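Local coordinates for putative vitamin-B12 independent methionine synthase family protein (Listeria monocytogenes, PDB 1YPX), which probably acts as a zinc-dependent, cobalamin-independent methionine synthase, transferring a methyl group from 5-methyltetrahydropteroyltriglutamate to homocysteine, at residues A[39-50]-A[118-127]; A[324-332]-A[357-365]. One frame throughout, in Å; residues are numbered along the deposited sequence.

The two contacts lie in one catalytic domain of TIM-barrel type, with centres 28 Å apart and nearest atoms about 12 Å apart, so neither touches the other. Interaction 1 joins helices 35-56 and 116-127, which precede strands 60-61 and 132-138 at one end of the parallel sheet. Interaction 2 packs the strand at the other end, 328-332, against helix 347-364, which follows it. The chain between them supplies the intervening strands. Val358 on this last helix touches Leu58, just ahead of strand 60-61, as would be expected if the barrel closes there. His237, Cys239 and Cys334 form a possible, unconfirmed metal site; Pro332 of interaction 2 comes close to it but makes no contact with its three residues.

Interaction 1. Residues A[39-50]-A[118-127]; sequences RKIENTEIKYIV and EDFIFLKEAV
Phe122 reaches from helix 116-127 into the side of helix 35-56, where Asn43, Ile46 and Lys47 receive it. Its CB bond points toward the other helix, and a chi1 of 177° continues that direction by placing CG opposite the backbone N, so the ring's far end does most of the touching. Along one edge CE2 meets Ile46 CG2 at 3.9 Å, near the ring plane. At the tip, Phe122 CZ lies 3.5 Å from Lys47 NZ, which approaches obliquely. The Asn43 amide is stacked on one face, its plane only 19° from that of the ring, with CE1 and CZ nearest its carbon CG; Glu125 OE1, from Phe122's own helix, stands 3.7 Å above the ring plane on the opposite side, toward the rim.

Farther toward the helix C-termini, Val50 CG2 packs 4.0 Å from Ala126 CB. At the other end the extended Arg39 chain grips a single oxygen: Asp119 OD1 accepts from Arg39 NH1 at 2.6 Å and from Arg39 NH2 at 2.9 Å, both bonds bent but close to the guanidinium plane. Lys47 NZ and Glu125 OE1, 3.9 Å apart, make a long salt bridge.

With the axes 9.9 Å apart and inclined by 43°, the Phe122 ring lies between the Arg39-Asp119 salt bridge and the apolar contact of Val50 with Ala126. Arg39, with Arg67 as a long, weak second partner of Asp119, would be expected to stabilise the buried carboxylate's negative charge.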
loop_
_atom_site.group_PDB
_atom_site.type_symbol
_atom_site.label_atom_id
_atom_site.label_comp_id
_atom_site.label_asym_id
_atom_site.label_seq_id
_atom_site.Cartn_x
_atom_site.Cartn_y
_atom_site.Cartn_z
ATOM N N ARG A 39 -22.328 -7.521 -1.191
ATOM C CA ARG A 39 -21.785 -6.193 -1.396
ATOM C C ARG A 39 -22.421 -5.133 -0.512
ATOM O O ARG A 39 -21.738 -4.233 -0.015
ATOM C CB ARG A 39 -21.913 -5.783 -2.856
ATOM C CG ARG A 39 -21.206 -4.481 -3.120
ATOM C CD ARG A 39 -20.966 -4.229 -4.588
ATOM N NE ARG A 39 -20.212 -2.996 -4.754
ATOM C CZ ARG A 39 -18.888 -2.931 -4.838
ATOM N NH1 ARG A 39 -18.298 -1.752 -4.986
ATOM N NH2 ARG A 39 -18.161 -4.037 -4.808
ATOM N N LYS A 40 -23.731 -5.245 -0.321
ATOM C CA LYS A 40 -24.459 -4.296 0.509
ATOM C C LYS A 40 -23.856 -4.237 1.903
ATOM O O LYS A 40 -23.455 -3.172 2.364
ATOM C CB LYS A 40 -25.942 -4.682 0.590
ATOM C CG LYS A 40 -26.815 -4.125 -0.549
ATOM C CD LYS A 40 -26.925 -2.602 -0.460
ATOM C CE LYS A 40 -27.799 -2.015 -1.556
ATOM N NZ LYS A 40 -27.740 -0.519 -1.610
ATOM N N ILE A 41 -23.788 -5.375 2.578
ATOM C CA ILE A 41 -23.223 -5.390 3.915
ATOM C C ILE A 41 -21.836 -4.738 3.899
ATOM O O ILE A 41 -21.541 -3.862 4.718
ATOM C CB ILE A 41 -23.112 -6.826 4.458
ATOM C CG1 ILE A 41 -24.481 -7.500 4.435
ATOM C CG2 ILE A 41 -22.596 -6.794 5.895
ATOM C CD1 ILE A 41 -24.420 -9.016 4.375
ATOM N N GLU A 42 -20.991 -5.171 2.960
ATOM C CA GLU A 42 -19.655 -4.609 2.827
ATOM C C GLU A 42 -19.783 -3.089 2.796
ATOM O O GLU A 42 -19.022 -2.379 3.443
ATOM C CB GLU A 42 -18.983 -5.066 1.529
ATOM C CG GLU A 42 -18.727 -6.550 1.393
ATOM C CD GLU A 42 -17.808 -6.857 0.217
ATOM O OE1 GLU A 42 -17.993 -6.241 -0.860
ATOM O OE2 GLU A 42 -16.900 -7.713 0.367
ATOM N N ASN A 43 -20.762 -2.609 2.038
ATOM C CA ASN A 43 -21.006 -1.187 1.906
ATOM C C ASN A 43 -21.310 -0.519 3.237
ATOM O O ASN A 43 -20.863 0.599 3.501
ATOM C CB ASN A 43 -22.153 -0.943 0.927
ATOM C CG ASN A 43 -21.684 -0.916 -0.509
ATOM O OD1 ASN A 43 -22.403 -0.477 -1.405
ATOM N ND2 ASN A 43 -20.464 -1.382 -0.734
ATOM N N THR A 44 -22.077 -1.219 4.066
ATOM C CA THR A 44 -22.466 -0.752 5.393
ATOM C C THR A 44 -21.234 -0.783 6.287
ATOM O O THR A 44 -20.913 0.189 6.976
ATOM C CB THR A 44 -23.547 -1.685 5.994
ATOM O OG1 THR A 44 -24.637 -1.798 5.071
ATOM C CG2 THR A 44 -24.061 -1.151 7.328
ATOM N N GLU A 45 -20.538 -1.911 6.264
ATOM C CA GLU A 45 -19.344 -2.072 7.076
ATOM C C GLU A 45 -18.279 -1.047 6.737
ATOM O O GLU A 45 -17.760 -0.387 7.633
ATOM C CB GLU A 45 -18.790 -3.484 6.916
ATOM C CG GLU A 45 -19.719 -4.530 7.498
ATOM C CD GLU A 45 -20.240 -4.141 8.873
ATOM O OE1 GLU A 45 -19.441 -4.161 9.841
ATOM O OE2 GLU A 45 -21.446 -3.797 8.983
ATOM N N ILE A 46 -17.956 -0.921 5.450
ATOM C CA ILE A 46 -16.954 0.038 5.005
ATOM C C ILE A 46 -17.345 1.412 5.538
ATOM O O ILE A 46 -16.536 2.094 6.169
ATOM C CB ILE A 46 -16.840 0.068 3.446
ATOM C CG1 ILE A 46 -16.261 -1.251 2.948
ATOM C CG2 ILE A 46 -15.935 1.201 2.983
ATOM C CD1 ILE A 46 -15.995 -1.294 1.466
ATOM N N LYS A 47 -18.596 1.802 5.307
ATOM C CA LYS A 47 -19.081 3.096 5.788
ATOM C C LYS A 47 -18.782 3.275 7.279
ATOM O O LYS A 47 -18.357 4.347 7.726
ATOM C CB LYS A 47 -20.589 3.248 5.543
ATOM C CG LYS A 47 -20.951 3.715 4.142
ATOM C CD LYS A 47 -22.324 4.369 4.110
ATOM C CE LYS A 47 -22.711 4.829 2.703
ATOM N NZ LYS A 47 -23.004 3.692 1.782
ATOM N N TYR A 48 -18.999 2.216 8.047
ATOM C CA TYR A 48 -18.736 2.269 9.472
ATOM C C TYR A 48 -17.255 2.547 9.777
ATOM O O TYR A 48 -16.944 3.357 10.654
ATOM C CB TYR A 48 -19.204 0.967 10.134
ATOM C CG TYR A 48 -18.742 0.833 11.556
ATOM C CD1 TYR A 48 -17.708 -0.048 11.883
ATOM C CD2 TYR A 48 -19.273 1.641 12.565
ATOM C CE1 TYR A 48 -17.205 -0.122 13.170
ATOM C CE2 TYR A 48 -18.775 1.571 13.864
ATOM C CZ TYR A 48 -17.735 0.686 14.154
ATOM O OH TYR A 48 -17.208 0.622 15.421
ATOM N N ILE A 49 -16.344 1.891 9.056
ATOM C CA ILE A 49 -14.906 2.114 9.280
ATOM C C ILE A 49 -14.435 3.465 8.717
ATOM O O ILE A 49 -13.427 4.016 9.166
ATOM C CB ILE A 49 -14.003 0.963 8.672
ATOM C CG1 ILE A 49 -14.066 0.967 7.139
ATOM C CG2 ILE A 49 -14.437 -0.397 9.227
ATOM C CD1 ILE A 49 -13.107 -0.017 6.482
ATOM N N VAL A 50 -15.162 3.988 7.728
ATOM C CA VAL A 50 -14.823 5.278 7.138
ATOM C C VAL A 50 -14.952 6.354 8.211
ATOM O O VAL A 50 -14.040 7.157 8.406
ATOM C CB VAL A 50 -15.760 5.648 5.962
ATOM C CG1 VAL A 50 -15.524 7.097 5.540
ATOM C CG2 VAL A 50 -15.509 4.724 4.792
ATOM N N GLU A 118 -15.164 0.938 -9.207
ATOM C CA GLU A 118 -16.425 1.278 -8.536
ATOM C C GLU A 118 -16.185 1.222 -7.034
ATOM O O GLU A 118 -16.805 1.974 -6.277
ATOM C CB GLU A 118 -17.543 0.271 -8.872
ATOM C CG GLU A 118 -18.899 0.821 -9.396
ATOM C CD GLU A 118 -19.469 2.052 -8.653
ATOM O OE1 GLU A 118 -19.898 1.952 -7.482
ATOM O OE2 GLU A 118 -19.499 3.130 -9.282
ATOM N N ASP A 119 -15.314 0.312 -6.588
ATOM C CA ASP A 119 -15.046 0.215 -5.145
ATOM C C ASP A 119 -14.400 1.525 -4.687
ATOM O O ASP A 119 -14.573 1.933 -3.543
ATOM C CB ASP A 119 -14.110 -0.964 -4.787
ATOM C CG ASP A 119 -14.635 -2.321 -5.261
ATOM O OD1 ASP A 119 -15.856 -2.473 -5.499
ATOM O OD2 ASP A 119 -13.808 -3.255 -5.379
ATOM N N PHE A 120 -13.663 2.186 -5.578
ATOM C CA PHE A 120 -13.045 3.450 -5.195
ATOM C C PHE A 120 -14.117 4.540 -5.154
ATOM O O PHE A 120 -14.261 5.250 -4.152
ATOM C CB PHE A 120 -11.947 3.862 -6.163
ATOM C CG PHE A 120 -11.331 5.172 -5.809
ATOM C CD1 PHE A 120 -10.559 5.293 -4.655
ATOM C CD2 PHE A 120 -11.603 6.311 -6.567
ATOM C CE1 PHE A 120 -10.070 6.526 -4.253
ATOM C CE2 PHE A 120 -11.122 7.552 -6.176
ATOM C CZ PHE A 120 -10.352 7.666 -5.012
ATOM N N ILE A 121 -14.863 4.659 -6.250
ATOM C CA ILE A 121 -15.951 5.616 -6.356
ATOM C C ILE A 121 -16.802 5.509 -5.081
ATOM O O ILE A 121 -17.216 6.517 -4.506
ATOM C CB ILE A 121 -16.833 5.301 -7.599
ATOM C CG1 ILE A 121 -16.023 5.464 -8.875
ATOM C CG2 ILE A 121 -18.031 6.218 -7.660
ATOM C CD1 ILE A 121 -16.732 4.928 -10.105
ATOM N N PHE A 122 -17.060 4.285 -4.634
ATOM C CA PHE A 122 -17.852 4.102 -3.423
ATOM C C PHE A 122 -17.157 4.708 -2.217
ATOM O O PHE A 122 -17.762 5.466 -1.466
ATOM C CB PHE A 122 -18.075 2.629 -3.137
ATOM C CG PHE A 122 -18.826 2.383 -1.876
ATOM C CD1 PHE A 122 -20.207 2.480 -1.856
ATOM C CD2 PHE A 122 -18.153 2.074 -0.699
ATOM C CE1 PHE A 122 -20.914 2.269 -0.682
ATOM C CE2 PHE A 122 -18.853 1.861 0.487
ATOM C CZ PHE A 122 -20.237 1.958 0.497
ATOM N N LEU A 123 -15.894 4.337 -2.024
ATOM C CA LEU A 123 -15.102 4.842 -0.919
ATOM C C LEU A 123 -15.072 6.349 -0.986
ATOM O O LEU A 123 -15.399 7.020 -0.018
ATOM C CB LEU A 123 -13.664 4.330 -0.995
ATOM C CG LEU A 123 -12.758 5.047 0.019
ATOM C CD1 LEU A 123 -12.817 4.302 1.323
ATOM C CD2 LEU A 123 -11.321 5.170 -0.473
ATOM N N LYS A 124 -14.663 6.872 -2.137
ATOM C CA LYS A 124 -14.571 8.306 -2.339
ATOM C C LYS A 124 -15.856 8.982 -1.888
ATOM O O LYS A 124 -15.826 10.043 -1.266
ATOM C CB LYS A 124 -14.322 8.607 -3.809
ATOM C CG LYS A 124 -14.368 10.074 -4.148
ATOM C CD LYS A 124 -13.008 10.592 -4.444
ATOM C CE LYS A 124 -13.074 12.042 -4.843
ATOM N NZ LYS A 124 -11.693 12.628 -4.877
ATOM N N GLU A 125 -16.981 8.359 -2.205
ATOM C CA GLU A 125 -18.282 8.884 -1.830
ATOM C C GLU A 125 -18.375 9.103 -0.324
ATOM O O GLU A 125 -18.726 10.190 0.129
ATOM C CB GLU A 125 -19.385 7.914 -2.259
ATOM C CG GLU A 125 -20.739 8.212 -1.623
ATOM C CD GLU A 125 -21.501 6.953 -1.209
ATOM O OE1 GLU A 125 -20.896 6.078 -0.532
ATOM O OE2 GLU A 125 -22.712 6.849 -1.547
ATOM N N ALA A 126 -18.055 8.064 0.442
ATOM C CA ALA A 126 -18.127 8.119 1.899
ATOM C C ALA A 126 -17.093 8.994 2.599
ATOM O O ALA A 126 -17.320 9.443 3.718
ATOM C CB ALA A 126 -18.042 6.722 2.453
ATOM N N VAL A 127 -15.960 9.238 1.945
ATOM C CA VAL A 127 -14.901 10.035 2.541
ATOM C C VAL A 127 -15.227 11.511 2.619
ATOM O O VAL A 127 -15.021 12.145 3.655
ATOM C CB VAL A 127 -13.593 9.868 1.768
ATOM C CG1 VAL A 127 -12.522 10.773 2.367
ATOM C CG2 VAL A 127 -13.151 8.406 1.822
#

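Interaction 2. Residues A[324-332]-A[357-365]; sequences PLSQLRLSP and VVRLANDIW
Leu330 and Trp365 form the apolar centre of this contact. Leu330 CB sits 3.5 Å from Trp365 CZ3, at the six-membered end of the indole, while Leu330 CD2 reaches Leu360 CB at 3.7 Å. The leucine's CB bond points at the helix, and with CG turned anti to N (chi1 -180°) the branch is carried to it. Farther along the strand, Pro332 CD meets Val357 CG2 at 3.8 Å, the two side chains crossing at about a right angle.

Outward from this core the indole lies between two layers. Ile364 CG2 sits over the centre of one face, and the carbonyl oxygen of Leu328 stands off-centre over the opposite face. Leu325 CG comes within 3.5 Å of Trp365 NE1. At the polar edge Trp365 NE1 donates to Leu325 O, 3.0 Å away with an N-H...O angle of 148°, the oxygen lying near the ring plane. Leu325 O also accepts from Leu328 N, which arrives from the other face of the carbonyl plane; two bonds thus tie the short 3-10 turn to strand and tryptophan. Beyond it, Arg329 NH1 bonds to Ser326 O at 2.9 Å and also to Leu328 O.

The strand and helix run nearly antiparallel (161°), as expected of a strand and the helix following it in a beta/alpha barrel. Strand 293-299 lies beside strand 328-332, Ile316 of helix 310-322 packs on Leu325 and Ile364, and Tyr8 stacks with Trp365. Backbone bonds from Leu330 to Tyr8 and Asp10 are consistent with the N-terminal chain helping close the barrel.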
loop_
_atom_site.group_PDB
_atom_site.type_symbol
_atom_site.label_atom_id
_atom_site.label_comp_id
_atom_site.label_asym_id
_atom_site.label_seq_id
_atom_site.Cartn_x
_atom_site.Cartn_y
_atom_site.Cartn_z
ATOM N N PRO A 324 15.973 15.232 7.046
ATOM C CA PRO A 324 15.131 16.261 7.669
ATOM C C PRO A 324 13.739 15.842 8.157
ATOM O O PRO A 324 12.983 15.180 7.450
ATOM C CB PRO A 324 15.100 17.386 6.618
ATOM C CG PRO A 324 15.524 16.740 5.337
ATOM C CD PRO A 324 16.544 15.712 5.776
ATOM N N LEU A 325 13.418 16.248 9.385
ATOM C CA LEU A 325 12.136 15.926 10.005
ATOM C C LEU A 325 10.999 16.461 9.137
ATOM O O LEU A 325 9.870 15.952 9.173
ATOM C CB LEU A 325 12.065 16.552 11.410
ATOM C CG LEU A 325 10.866 16.265 12.328
ATOM C CD1 LEU A 325 10.960 14.852 12.914
ATOM C CD2 LEU A 325 10.850 17.283 13.449
ATOM N N SER A 326 11.317 17.493 8.360
ATOM C CA SER A 326 10.355 18.134 7.464
ATOM C C SER A 326 9.743 17.136 6.476
ATOM O O SER A 326 8.619 17.320 6.002
ATOM C CB SER A 326 11.037 19.267 6.680
ATOM O OG SER A 326 12.148 18.778 5.938
ATOM N N GLN A 327 10.484 16.078 6.172
ATOM C CA GLN A 327 10.002 15.088 5.232
ATOM C C GLN A 327 9.873 13.688 5.800
ATOM O O GLN A 327 10.143 12.714 5.113
ATOM C CB GLN A 327 10.891 15.072 3.983
ATOM C CG GLN A 327 12.382 15.182 4.275
ATOM C CD GLN A 327 13.221 15.180 3.014
ATOM O OE1 GLN A 327 13.206 14.215 2.251
ATOM N NE2 GLN A 327 13.955 16.262 2.789
ATOM N N LEU A 328 9.455 13.579 7.053
ATOM C CA LEU A 328 9.273 12.267 7.652
ATOM C C LEU A 328 7.836 12.161 8.155
ATOM O O LEU A 328 7.210 13.163 8.527
ATOM C CB LEU A 328 10.283 12.041 8.795
ATOM C CG LEU A 328 11.780 11.946 8.438
ATOM C CD1 LEU A 328 12.620 11.713 9.692
ATOM C CD2 LEU A 328 12.003 10.808 7.452
ATOM N N ARG A 329 7.307 10.944 8.128
ATOM C CA ARG A 329 5.939 10.685 8.573
ATOM C C ARG A 329 5.919 9.498 9.520
ATOM O O ARG A 329 6.862 8.726 9.564
ATOM C CB ARG A 329 5.018 10.410 7.378
ATOM C CG ARG A 329 4.460 11.661 6.678
ATOM C CD ARG A 329 5.546 12.543 6.139
ATOM N NE ARG A 329 5.028 13.736 5.470
ATOM C CZ ARG A 329 5.672 14.901 5.427
ATOM N NH1 ARG A 329 6.846 15.045 6.016
ATOM N NH2 ARG A 329 5.154 15.922 4.776
ATOM N N LEU A 330 4.832 9.375 10.267
ATOM C CA LEU A 330 4.653 8.322 11.241
ATOM C C LEU A 330 3.432 7.480 10.882
ATOM O O LEU A 330 2.547 7.924 10.145
ATOM C CB LEU A 330 4.454 8.963 12.605
ATOM C CG LEU A 330 4.245 8.034 13.797
ATOM C CD1 LEU A 330 5.478 7.190 13.990
ATOM C CD2 LEU A 330 3.945 8.865 15.045
ATOM N N SER A 331 3.381 6.264 11.410
ATOM C CA SER A 331 2.262 5.376 11.143
ATOM C C SER A 331 2.547 4.107 11.863
ATOM O O SER A 331 3.623 3.939 12.417
ATOM C CB SER A 331 2.196 5.018 9.673
ATOM O OG SER A 331 3.165 4.020 9.396
ATOM N N PRO A 332 1.578 3.192 11.882
ATOM C CA PRO A 332 1.870 1.935 12.574
ATOM C C PRO A 332 2.707 1.113 11.578
ATOM O O PRO A 332 2.743 1.451 10.399
ATOM C CB PRO A 332 0.482 1.368 12.882
ATOM C CG PRO A 332 -0.411 2.003 11.857
ATOM C CD PRO A 332 0.135 3.377 11.647
ATOM N N VAL A 357 -1.192 7.521 16.937
ATOM C CA VAL A 357 -0.422 8.012 15.799
ATOM C C VAL A 357 -0.773 9.490 15.576
ATOM O O VAL A 357 0.102 10.319 15.341
ATOM C CB VAL A 357 -0.762 7.224 14.513
ATOM C CG1 VAL A 357 -0.127 7.906 13.310
ATOM C CG2 VAL A 357 -0.277 5.771 14.630
ATOM N N VAL A 358 -2.062 9.813 15.661
ATOM C CA VAL A 358 -2.525 11.187 15.471
ATOM C C VAL A 358 -1.989 12.149 16.533
ATOM O O VAL A 358 -1.666 13.300 16.231
ATOM C CB VAL A 358 -4.083 11.294 15.498
ATOM C CG1 VAL A 358 -4.497 12.757 15.422
ATOM C CG2 VAL A 358 -4.699 10.509 14.336
ATOM N N ARG A 359 -1.917 11.684 17.774
ATOM C CA ARG A 359 -1.432 12.506 18.878
ATOM C C ARG A 359 0.068 12.733 18.758
ATOM O O ARG A 359 0.550 13.869 18.814
ATOM C CB ARG A 359 -1.749 11.805 20.195
ATOM C CG ARG A 359 -1.390 12.556 21.468
ATOM C CD ARG A 359 -1.530 11.571 22.620
ATOM N NE ARG A 359 -2.537 10.558 22.269
ATOM C CZ ARG A 359 -2.613 9.353 22.816
ATOM N NH1 ARG A 359 -3.554 8.506 22.419
ATOM N NH2 ARG A 359 -1.733 9.001 23.753
ATOM N N LEU A 360 0.807 11.640 18.587
ATOM C CA LEU A 360 2.253 11.729 18.451
ATOM C C LEU A 360 2.674 12.650 17.307
ATOM O O LEU A 360 3.490 13.546 17.493
ATOM C CB LEU A 360 2.845 10.328 18.251
ATOM C CG LEU A 360 3.197 9.525 19.515
ATOM C CD1 LEU A 360 4.421 10.165 20.157
ATOM C CD2 LEU A 360 2.032 9.482 20.509
ATOM N N ALA A 361 2.109 12.425 16.125
ATOM C CA ALA A 361 2.434 13.218 14.945
ATOM C C ALA A 361 2.063 14.670 15.156
ATOM O O ALA A 361 2.622 15.568 14.532
ATOM C CB ALA A 361 1.692 12.673 13.723
ATOM N N ASN A 362 1.094 14.903 16.026
ATOM C CA ASN A 362 0.683 16.263 16.260
ATOM C C ASN A 362 1.708 16.995 17.103
ATOM O O ASN A 362 2.216 18.046 16.699
ATOM C CB ASN A 362 -0.689 16.311 16.929
ATOM C CG ASN A 362 -1.218 17.729 17.039
ATOM O OD1 ASN A 362 -1.221 18.477 16.053
ATOM N ND2 ASN A 362 -1.663 18.111 18.234
ATOM N N ASP A 363 2.036 16.445 18.270
ATOM C CA ASP A 363 3.018 17.115 19.110
ATOM C C ASP A 363 4.449 17.009 18.565
ATOM O O ASP A 363 5.361 17.653 19.089
ATOM C CB ASP A 363 2.939 16.620 20.566
ATOM C CG ASP A 363 3.172 15.132 20.701
ATOM O OD1 ASP A 363 4.067 14.613 20.000
ATOM O OD2 ASP A 363 2.473 14.495 21.526
ATOM N N ILE A 364 4.652 16.215 17.513
ATOM C CA ILE A 364 5.986 16.104 16.920
ATOM C C ILE A 364 6.075 17.005 15.710
ATOM O O ILE A 364 7.019 17.775 15.566
ATOM C CB ILE A 364 6.330 14.673 16.457
ATOM C CG1 ILE A 364 6.580 13.783 17.670
ATOM C CG2 ILE A 364 7.587 14.692 15.575
ATOM C CD1 ILE A 364 6.946 12.383 17.301
ATOM N N TRP A 365 5.087 16.902 14.832
ATOM C CA TRP A 365 5.071 17.722 13.633
ATOM C C TRP A 365 4.185 18.951 13.816
ATOM O O TRP A 365 3.237 18.942 14.605
ATOM C CB TRP A 365 4.638 16.862 12.442
ATOM C CG TRP A 365 5.764 15.925 11.994
ATOM C CD1 TRP A 365 6.911 16.278 11.329
ATOM C CD2 TRP A 365 5.876 14.510 12.251
ATOM N NE1 TRP A 365 7.724 15.180 11.162
ATOM C CE2 TRP A 365 7.118 14.086 11.714
ATOM C CE3 TRP A 365 5.051 13.569 12.881
ATOM C CZ2 TRP A 365 7.556 12.760 11.789
ATOM C CZ3 TRP A 365 5.486 12.247 12.957
ATOM C CH2 TRP A 365 6.734 11.855 12.408
#